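Local coordinates for DNA ligase (Aquifex aeolicus, PDB 3QWU), which is a putative ATP-dependent DNA ligase that binds adenosine and calcium and probably joins nucleic acid ends through an adenylated intermediate, at residues R59-E64 / I259-L264. Numbering follows the deposited sequence. Where two conformers were deposited one is given.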
loop_
_atom_site.group_PDB
_atom_site.type_symbol
_atom_site.label_atom_id
_atom_site.label_comp_id
_atom_site.label_asym_id
_atom_site.label_seq_id
_atom_site.Cartn_x
_atom_site.Cartn_y
_atom_site.Cartn_z
ATOM N N ARG A 59 -12.730 -5.969 -13.457
ATOM C CA ARG A 59 -11.550 -6.719 -13.738
ATOM C C ARG A 59 -11.818 -8.124 -13.250
ATOM O O ARG A 59 -12.256 -8.289 -12.136
ATOM C CB ARG A 59 -10.385 -6.095 -12.940
ATOM C CG ARG A 59 -8.978 -6.204 -13.577
ATOM C CD ARG A 59 -7.892 -5.285 -12.930
ATOM N NE ARG A 59 -7.500 -4.075 -13.706
ATOM C CZ ARG A 59 -7.757 -2.806 -13.308
ATOM N NH1 ARG A 59 -7.355 -1.781 -14.050
ATOM N NH2 ARG A 59 -8.435 -2.520 -12.163
ATOM N N ILE A 60 -11.582 -9.128 -14.088
ATOM C CA ILE A 60 -11.449 -10.496 -13.604
ATOM C C ILE A 60 -9.972 -10.816 -13.419
ATOM O O ILE A 60 -9.082 -10.341 -14.191
ATOM C CB ILE A 60 -12.072 -11.599 -14.527
ATOM C CG1 ILE A 60 -11.703 -11.423 -15.992
ATOM C CG2 ILE A 60 -13.545 -11.624 -14.389
ATOM C CD1 ILE A 60 -12.363 -12.459 -16.969
ATOM N N PHE A 61 -9.715 -11.663 -12.424
ATOM C CA PHE A 61 -8.352 -12.059 -12.037
ATOM C C PHE A 61 -8.045 -13.469 -12.513
ATOM O O PHE A 61 -6.865 -13.836 -12.638
ATOM C CB PHE A 61 -8.186 -11.998 -10.520
ATOM C CG PHE A 61 -8.047 -10.583 -9.946
ATOM C CD1 PHE A 61 -8.985 -9.578 -10.229
ATOM C CD2 PHE A 61 -7.002 -10.298 -9.058
ATOM C CE1 PHE A 61 -8.840 -8.276 -9.682
ATOM C CE2 PHE A 61 -6.841 -9.018 -8.496
ATOM C CZ PHE A 61 -7.777 -8.000 -8.807
ATOM N N LEU A 62 -9.084 -14.270 -12.751
ATOM C CA LEU A 62 -8.903 -15.651 -13.248
ATOM C C LEU A 62 -9.524 -15.629 -14.603
ATOM O O LEU A 62 -10.664 -15.219 -14.763
ATOM C CB LEU A 62 -9.566 -16.699 -12.343
ATOM C CG LEU A 62 -8.782 -17.067 -11.079
ATOM C CD1 LEU A 62 -9.542 -18.043 -10.150
ATOM C CD2 LEU A 62 -7.435 -17.670 -11.452
ATOM N N LEU A 63 -8.750 -15.956 -15.615
ATOM C CA LEU A 63 -9.251 -15.804 -16.980
ATOM C C LEU A 63 -10.353 -16.846 -17.206
ATOM O O LEU A 63 -11.461 -16.517 -17.611
ATOM C CB LEU A 63 -8.104 -15.943 -17.990
ATOM C CG LEU A 63 -8.341 -15.759 -19.478
ATOM C CD1 LEU A 63 -9.089 -14.484 -19.811
ATOM C CD2 LEU A 63 -6.936 -15.745 -20.148
ATOM N N GLU A 64 -10.062 -18.102 -16.920
ATOM C CA GLU A 64 -10.994 -19.169 -17.293
ATOM C C GLU A 64 -12.296 -19.132 -16.473
ATOM O O GLU A 64 -13.430 -19.118 -17.041
ATOM C CB GLU A 64 -10.354 -20.533 -17.126
ATOM C CG GLU A 64 -11.386 -21.650 -17.441
ATOM C CD GLU A 64 -10.769 -22.992 -17.770
ATOM O OE1 GLU A 64 -9.539 -23.157 -17.654
ATOM O OE2 GLU A 64 -11.535 -23.913 -18.103
ATOM N N ILE A 259 -0.642 -7.056 -6.926
ATOM C CA ILE A 259 0.024 -8.278 -6.545
ATOM C C ILE A 259 -0.896 -9.479 -6.675
ATOM O O ILE A 259 -0.492 -10.508 -7.212
ATOM C CB ILE A 259 0.580 -8.183 -5.097
ATOM C CG1 ILE A 259 1.696 -7.138 -5.075
ATOM C CG2 ILE A 259 1.088 -9.515 -4.650
ATOM C CD1 ILE A 259 1.802 -6.369 -3.788
ATOM N N LEU A 260 -2.124 -9.353 -6.157
ATOM C CA LEU A 260 -3.133 -10.373 -6.380
ATOM C C LEU A 260 -3.353 -10.661 -7.867
ATOM O O LEU A 260 -3.691 -11.772 -8.224
ATOM C CB LEU A 260 -4.470 -10.028 -5.691
ATOM C CG LEU A 260 -4.536 -10.495 -4.214
ATOM C CD1 LEU A 260 -5.785 -10.040 -3.455
ATOM C CD2 LEU A 260 -4.437 -11.961 -4.201
ATOM N N ARG A 261 -3.225 -9.671 -8.729
ATOM C CA ARG A 261 -3.358 -9.964 -10.162
ATOM C C ARG A 261 -2.244 -10.906 -10.616
ATOM O O ARG A 261 -2.483 -11.852 -11.315
ATOM C CB ARG A 261 -3.308 -8.709 -10.991
ATOM C CG ARG A 261 -4.580 -7.894 -10.939
ATOM C CD ARG A 261 -4.267 -6.494 -11.613
ATOM N NE ARG A 261 -5.071 -5.388 -11.064
ATOM C CZ ARG A 261 -5.007 -4.159 -11.509
ATOM N NH1 ARG A 261 -4.197 -3.829 -12.525
ATOM N NH2 ARG A 261 -5.791 -3.266 -10.974
ATOM N N LEU A 262 -1.026 -10.632 -10.182
ATOM C CA LEU A 262 0.115 -11.463 -10.536
ATOM C C LEU A 262 -0.001 -12.816 -9.839
ATOM O O LEU A 262 0.169 -13.842 -10.470
ATOM C CB LEU A 262 1.420 -10.769 -10.171
ATOM C CG LEU A 262 2.723 -11.520 -10.497
ATOM C CD1 LEU A 262 3.008 -11.586 -11.998
ATOM C CD2 LEU A 262 3.884 -10.865 -9.772
ATOM N N VAL A 263 -0.354 -12.821 -8.562
ATOM C CA VAL A 263 -0.441 -14.081 -7.856
ATOM C C VAL A 263 -1.514 -14.997 -8.417
ATOM O O VAL A 263 -1.265 -16.186 -8.599
ATOM C CB VAL A 263 -0.646 -13.904 -6.336
ATOM C CG1 VAL A 263 -0.741 -15.257 -5.674
ATOM C CG2 VAL A 263 0.508 -13.169 -5.745
ATOM N N LEU A 264 -2.687 -14.466 -8.717
ATOM C CA LEU A 264 -3.750 -15.311 -9.293
ATOM C C LEU A 264 -3.501 -15.827 -10.717
ATOM O O LEU A 264 -3.986 -16.894 -11.054
ATOM C CB LEU A 264 -5.135 -14.663 -9.142
ATOM C CG LEU A 264 -5.560 -14.617 -7.655
ATOM C CD1 LEU A 264 -6.683 -13.670 -7.491
ATOM C CD2 LEU A 264 -5.948 -15.997 -7.176
HETATM O O HOH W 1 -4.756 -11.809 -12.804
#
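A stacked arginine pair, R59 on R261, and the aromatic ring of F61 join the end of strand 58-60 to one flank of helix 254-269 in a buried contact without direct hydrogen bonds. The guanidinium planes lie 17° apart with centres 3.5 Å apart, and R59 NE sits above the middle of the R261 group. R59 NH2 and R261 NH2, both donors, come within 3.0 Å without bonding. R261 is steadied by N257 OD1 at NH2 and N236 OD1 at NH1, which fix the rotation of its guanidinium. Its CG stands beside the backbone N (chi1 -76°), and this methylene makes a CH-pi contact over the F61 face, 3.9 Å from the ring centroid. Strand 58-60 is the outermost of this chain's mixed sheet, which continues into the second subunit through R59 and I60; the sheet belongs to what is probably the adenylation domain, as in related nucleic acid ligases, and helix 254-269 lies in the C-terminal region, so the contact ties these two parts together near the adenosine and calcium sites. Replacing R261 by alanine is likely to leave R59 without its stacking partner, the F61 face without its methylene cover and the oxygens of N257 and N236 without these donors. At the rim of the ring, F61 CD2 approaches L260 O, and L264 CD1 reaches the same carbon obliquely at 3.7 Å. Beyond F61, L62 CD2 rests 3.6 Å from L264 O. One water bridges the backbones, donating to F61 O (2.9 Å) and R261 O (2.7 Å).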